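Chitinase (Paenibacillus sp. FPU-7, PDB 5GZT) probably hydrolyses internal beta-1,4 linkages between N-acetylglucosamine units of chitin and chitodextrins. Local coordinates at residues Phe308-Lys320 / Val387-Tyr399. Residues are numbered along the deposited sequence; the frame is centred on the assembly and turned at random.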
loop_
_atom_site.group_PDB
_atom_site.type_symbol
_atom_site.label_atom_id
_atom_site.label_comp_id
_atom_site.label_asym_id
_atom_site.label_seq_id
_atom_site.Cartn_x
_atom_site.Cartn_y
_atom_site.Cartn_z
ATOM N N PHE B 308 11.570 11.908 1.945
ATOM C CA PHE B 308 11.314 12.405 0.609
ATOM C C PHE B 308 12.658 12.725 -0.084
ATOM O O PHE B 308 13.732 13.040 0.573
ATOM C CB PHE B 308 10.603 13.744 0.686
ATOM C CG PHE B 308 9.196 13.678 1.256
ATOM C CD1 PHE B 308 8.131 13.231 0.463
ATOM C CD2 PHE B 308 8.921 14.159 2.520
ATOM C CE1 PHE B 308 6.850 13.213 0.941
ATOM C CE2 PHE B 308 7.641 14.132 3.043
ATOM C CZ PHE B 308 6.600 13.657 2.265
ATOM N N GLY B 309 12.576 12.680 -1.407
ATOM C CA GLY B 309 13.487 13.414 -2.234
ATOM C C GLY B 309 13.108 14.849 -2.317
ATOM O O GLY B 309 11.955 15.206 -2.183
ATOM N N ARG B 310 14.103 15.704 -2.574
ATOM C CA ARG B 310 13.905 17.133 -2.602
ATOM C C ARG B 310 14.406 17.795 -3.893
ATOM O O ARG B 310 15.103 17.194 -4.734
ATOM C CB ARG B 310 14.528 17.748 -1.358
ATOM C CG ARG B 310 13.792 17.429 -0.044
ATOM C CD ARG B 310 12.417 18.061 -0.073
ATOM N NE ARG B 310 11.427 17.585 0.877
ATOM C CZ ARG B 310 11.225 18.092 2.094
ATOM N NH1 ARG B 310 11.977 19.059 2.568
ATOM N NH2 ARG B 310 10.232 17.632 2.835
ATOM N N ILE B 311 14.036 19.048 -4.040
ATOM C CA ILE B 311 14.485 19.786 -5.193
ATOM C C ILE B 311 15.517 20.860 -4.844
ATOM O O ILE B 311 15.208 21.816 -4.129
ATOM C CB ILE B 311 13.303 20.418 -5.893
ATOM C CG1 ILE B 311 12.292 19.304 -6.236
ATOM C CG2 ILE B 311 13.771 21.170 -7.148
ATOM C CD1 ILE B 311 10.992 19.828 -6.763
ATOM N N ASN B 312 16.726 20.704 -5.393
ATOM C CA ASN B 312 17.757 21.762 -5.332
ATOM C C ASN B 312 18.344 22.111 -6.729
ATOM O O ASN B 312 18.779 21.207 -7.448
ATOM C CB ASN B 312 18.908 21.322 -4.451
ATOM C CG ASN B 312 19.739 22.494 -3.985
ATOM O OD1 ASN B 312 19.236 23.616 -3.852
ATOM N ND2 ASN B 312 20.998 22.231 -3.691
ATOM N N ASN B 313 18.363 23.405 -7.081
ATOM C CA ASN B 313 18.805 23.848 -8.425
ATOM C C ASN B 313 18.078 23.012 -9.464
ATOM O O ASN B 313 18.719 22.392 -10.312
ATOM C CB ASN B 313 20.332 23.704 -8.660
ATOM C CG ASN B 313 21.188 24.471 -7.651
ATOM O OD1 ASN B 313 22.253 23.988 -7.259
ATOM N ND2 ASN B 313 20.749 25.657 -7.245
ATOM N N GLY B 314 16.756 22.911 -9.296
ATOM C CA GLY B 314 15.846 22.309 -10.262
ATOM C C GLY B 314 16.050 20.863 -10.533
ATOM O O GLY B 314 15.484 20.342 -11.495
ATOM N N LYS B 315 16.834 20.211 -9.682
ATOM C CA LYS B 315 17.070 18.784 -9.731
ATOM C C LYS B 315 16.710 18.074 -8.391
ATOM O O LYS B 315 16.653 18.655 -7.310
ATOM C CB LYS B 315 18.531 18.508 -10.035
ATOM C CG LYS B 315 19.035 19.128 -11.335
ATOM C CD LYS B 315 20.478 19.582 -11.159
ATOM C CE LYS B 315 21.090 20.098 -12.449
ATOM N NZ LYS B 315 22.467 19.564 -12.542
ATOM N N VAL B 316 16.571 16.777 -8.518
ATOM C CA VAL B 316 16.169 15.908 -7.458
ATOM C C VAL B 316 17.370 15.370 -6.679
ATOM O O VAL B 316 18.169 14.613 -7.230
ATOM C CB VAL B 316 15.350 14.704 -7.995
ATOM C CG1 VAL B 316 14.935 13.771 -6.838
ATOM C CG2 VAL B 316 14.131 15.184 -8.789
ATOM N N VAL B 317 17.365 15.645 -5.369
ATOM C CA VAL B 317 18.460 15.343 -4.437
ATOM C C VAL B 317 17.960 14.671 -3.173
ATOM O O VAL B 317 16.785 14.779 -2.843
ATOM C CB VAL B 317 19.140 16.637 -3.997
ATOM C CG1 VAL B 317 19.913 17.289 -5.179
ATOM C CG2 VAL B 317 18.144 17.634 -3.407
ATOM N N THR B 318 18.825 13.998 -2.455
ATOM C CA THR B 318 18.431 13.495 -1.160
ATOM C C THR B 318 18.071 14.676 -0.208
ATOM O O THR B 318 18.454 15.850 -0.439
ATOM C CB THR B 318 19.513 12.605 -0.540
ATOM O OG1 THR B 318 20.721 13.331 -0.469
ATOM C CG2 THR B 318 19.736 11.381 -1.299
ATOM N N ILE B 319 17.260 14.402 0.831
ATOM C CA ILE B 319 16.772 15.478 1.734
ATOM C C ILE B 319 17.919 16.187 2.495
ATOM O O ILE B 319 17.852 17.382 2.793
ATOM C CB ILE B 319 15.690 14.946 2.709
ATOM C CG1 ILE B 319 14.869 16.060 3.300
ATOM C CG2 ILE B 319 16.288 14.032 3.763
ATOM C CD1 ILE B 319 13.649 15.542 4.122
ATOM N N LYS B 320 18.983 15.465 2.774
ATOM C CA LYS B 320 20.193 16.121 3.356
ATOM C C LYS B 320 20.755 17.267 2.547
ATOM O O LYS B 320 21.421 18.139 3.099
ATOM C CB LYS B 320 21.319 15.105 3.632
ATOM C CG LYS B 320 22.006 14.592 2.376
ATOM C CD LYS B 320 22.799 13.312 2.618
ATOM C CE LYS B 320 23.961 13.582 3.564
ATOM N NZ LYS B 320 24.498 12.396 4.324
ATOM N N VAL B 387 15.134 19.264 -17.135
ATOM C CA VAL B 387 16.210 18.971 -16.177
ATOM C C VAL B 387 15.616 18.098 -15.009
ATOM O O VAL B 387 16.130 16.994 -14.649
ATOM C CB VAL B 387 16.823 20.290 -15.607
ATOM C CG1 VAL B 387 17.968 19.971 -14.656
ATOM C CG2 VAL B 387 17.261 21.261 -16.727
ATOM N N PHE B 388 14.513 18.596 -14.467
ATOM C CA PHE B 388 13.814 17.927 -13.384
ATOM C C PHE B 388 13.549 16.466 -13.672
ATOM O O PHE B 388 14.091 15.546 -12.969
ATOM C CB PHE B 388 12.509 18.654 -13.032
ATOM C CG PHE B 388 11.824 18.042 -11.833
ATOM C CD1 PHE B 388 12.147 18.455 -10.543
ATOM C CD2 PHE B 388 10.932 16.971 -11.993
ATOM C CE1 PHE B 388 11.549 17.845 -9.440
ATOM C CE2 PHE B 388 10.336 16.368 -10.880
ATOM C CZ PHE B 388 10.655 16.809 -9.605
ATOM N N ALA B 389 12.786 16.228 -14.745
ATOM C CA ALA B 389 12.415 14.849 -15.128
ATOM C C ALA B 389 13.570 13.922 -15.298
ATOM O O ALA B 389 13.540 12.742 -14.862
ATOM C CB ALA B 389 11.569 14.863 -16.369
ATOM N N ASN B 390 14.628 14.445 -15.925
ATOM C CA ASN B 390 15.850 13.648 -16.125
ATOM C C ASN B 390 16.480 13.356 -14.776
ATOM O O ASN B 390 16.830 12.202 -14.462
ATOM C CB ASN B 390 16.834 14.376 -17.088
ATOM C CG ASN B 390 16.394 14.297 -18.555
ATOM O OD1 ASN B 390 15.964 13.249 -19.039
ATOM N ND2 ASN B 390 16.520 15.413 -19.271
ATOM N N SER B 391 16.582 14.392 -13.952
ATOM C CA SER B 391 17.025 14.215 -12.549
ATOM C C SER B 391 16.230 13.157 -11.746
ATOM O O SER B 391 16.807 12.258 -11.036
ATOM C CB SER B 391 16.985 15.541 -11.806
ATOM O OG SER B 391 17.800 15.357 -10.670
ATOM N N ALA B 392 14.912 13.214 -11.906
ATOM C CA ALA B 392 14.034 12.242 -11.193
ATOM C C ALA B 392 14.315 10.866 -11.600
ATOM O O ALA B 392 14.463 9.956 -10.740
ATOM C CB ALA B 392 12.596 12.565 -11.409
ATOM N N LEU B 393 14.468 10.672 -12.924
ATOM C CA LEU B 393 14.819 9.339 -13.407
ATOM C C LEU B 393 16.184 8.878 -12.912
ATOM O O LEU B 393 16.391 7.697 -12.532
ATOM C CB LEU B 393 14.643 9.197 -14.948
ATOM C CG LEU B 393 13.223 8.737 -15.378
ATOM C CD1 LEU B 393 12.207 9.893 -15.339
ATOM C CD2 LEU B 393 13.233 8.051 -16.744
ATOM N N ASP B 394 17.140 9.793 -12.847
ATOM C CA ASP B 394 18.472 9.442 -12.260
ATOM C C ASP B 394 18.377 8.901 -10.832
ATOM O O ASP B 394 19.043 7.864 -10.480
ATOM C CB ASP B 394 19.420 10.661 -12.276
ATOM C CG ASP B 394 19.874 11.042 -13.709
ATOM O OD1 ASP B 394 19.987 10.115 -14.536
ATOM O OD2 ASP B 394 20.036 12.250 -14.011
ATOM N N PHE B 395 17.566 9.619 -10.025
ATOM C CA PHE B 395 17.347 9.210 -8.620
ATOM C C PHE B 395 16.802 7.815 -8.573
ATOM O O PHE B 395 17.423 6.900 -7.910
ATOM C CB PHE B 395 16.423 10.190 -7.918
ATOM C CG PHE B 395 16.501 10.110 -6.417
ATOM C CD1 PHE B 395 15.913 9.040 -5.732
ATOM C CD2 PHE B 395 17.177 11.087 -5.692
ATOM C CE1 PHE B 395 16.002 8.956 -4.345
ATOM C CE2 PHE B 395 17.219 11.019 -4.311
ATOM C CZ PHE B 395 16.670 9.934 -3.649
ATOM N N MET B 396 15.706 7.619 -9.346
ATOM C CA MET B 396 15.009 6.328 -9.432
ATOM C C MET B 396 15.962 5.214 -9.790
ATOM O O MET B 396 16.025 4.145 -9.115
ATOM C CB MET B 396 13.842 6.405 -10.432
ATOM C CG MET B 396 12.909 5.200 -10.436
ATOM S SD MET B 396 11.716 5.153 -11.792
ATOM C CE MET B 396 12.762 4.246 -12.925
ATOM N N ASN B 397 16.721 5.467 -10.866
ATOM C CA ASN B 397 17.743 4.506 -11.343
ATOM C C ASN B 397 18.896 4.338 -10.421
ATOM O O ASN B 397 19.351 3.176 -10.217
ATOM C CB ASN B 397 18.264 4.911 -12.727
ATOM C CG ASN B 397 17.181 4.834 -13.743
ATOM O OD1 ASN B 397 16.945 5.766 -14.538
ATOM N ND2 ASN B 397 16.452 3.739 -13.683
ATOM N N LYS B 398 19.385 5.454 -9.849
ATOM C CA LYS B 398 20.535 5.364 -8.913
ATOM C C LYS B 398 20.247 4.417 -7.777
ATOM O O LYS B 398 21.062 3.550 -7.474
ATOM C CB LYS B 398 20.920 6.728 -8.375
ATOM C CG LYS B 398 21.971 6.751 -7.237
ATOM C CD LYS B 398 22.554 8.164 -7.109
ATOM C CE LYS B 398 23.486 8.370 -5.925
ATOM N NZ LYS B 398 24.724 7.558 -5.991
ATOM N N TYR B 399 19.050 4.509 -7.178
ATOM C CA TYR B 399 18.720 3.618 -6.034
ATOM C C TYR B 399 17.917 2.373 -6.360
ATOM O O TYR B 399 17.536 1.629 -5.440
ATOM C CB TYR B 399 18.065 4.446 -4.933
ATOM C CG TYR B 399 18.949 5.617 -4.507
ATOM C CD1 TYR B 399 20.089 5.397 -3.754
ATOM C CD2 TYR B 399 18.642 6.900 -4.866
ATOM C CE1 TYR B 399 20.881 6.449 -3.340
ATOM C CE2 TYR B 399 19.428 7.960 -4.497
ATOM C CZ TYR B 399 20.540 7.725 -3.708
ATOM O OH TYR B 399 21.341 8.768 -3.341
HETATM O O HOH W 1 18.827 12.920 -8.954
#
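In the first family 18 TIM-barrel unit, a beta hairpin lays its return strand, 315-318, along helix 382-398, and Val316 wedges between Phe388 and Phe395 of that helix. The axes of 315-318 and of helical residues 387-398 run in the same general sense, 33° apart, and approach to 6.5 Å. Val316 divides its work between two methyls: with CG1 anti to the backbone N (chi1 180°), that branch meets Phe395 CD2 at 3.7 Å, while CG2 sits over one face of the Phe388 ring, 4.1 Å from its centroid in a CH-pi contact. Ile311, from the outgoing strand, brings CD1 to 3.4 Å from Phe388 CE1, and its CG1 lies in the plane of that ring, at the edge.

A single direct hydrogen bond joins strand and helix beside these apolar contacts. Val316 N donates to Ser391 OG (2.9 Å, 154°), and a water donates to Ser391 O and also lies against Val316 O, so close there (2.5 Å) that the bridge it suggests is doubtful in detail. The type I' turn from Asn312 to Lys315 brings Gly314 O to 3.5 Å from Phe388 CA. Further along, Thr318 CG2 lies 3.7 Å from Tyr399 OH, a hydroxyl hydrogen-bonded to Glu345 of helix 344-352. On the hairpin's other strand, Gly309 pairs with barrel strand 362-368, whereas the helix rests through Ala392 on strand 403-407 and through Phe388 on helix 425-447.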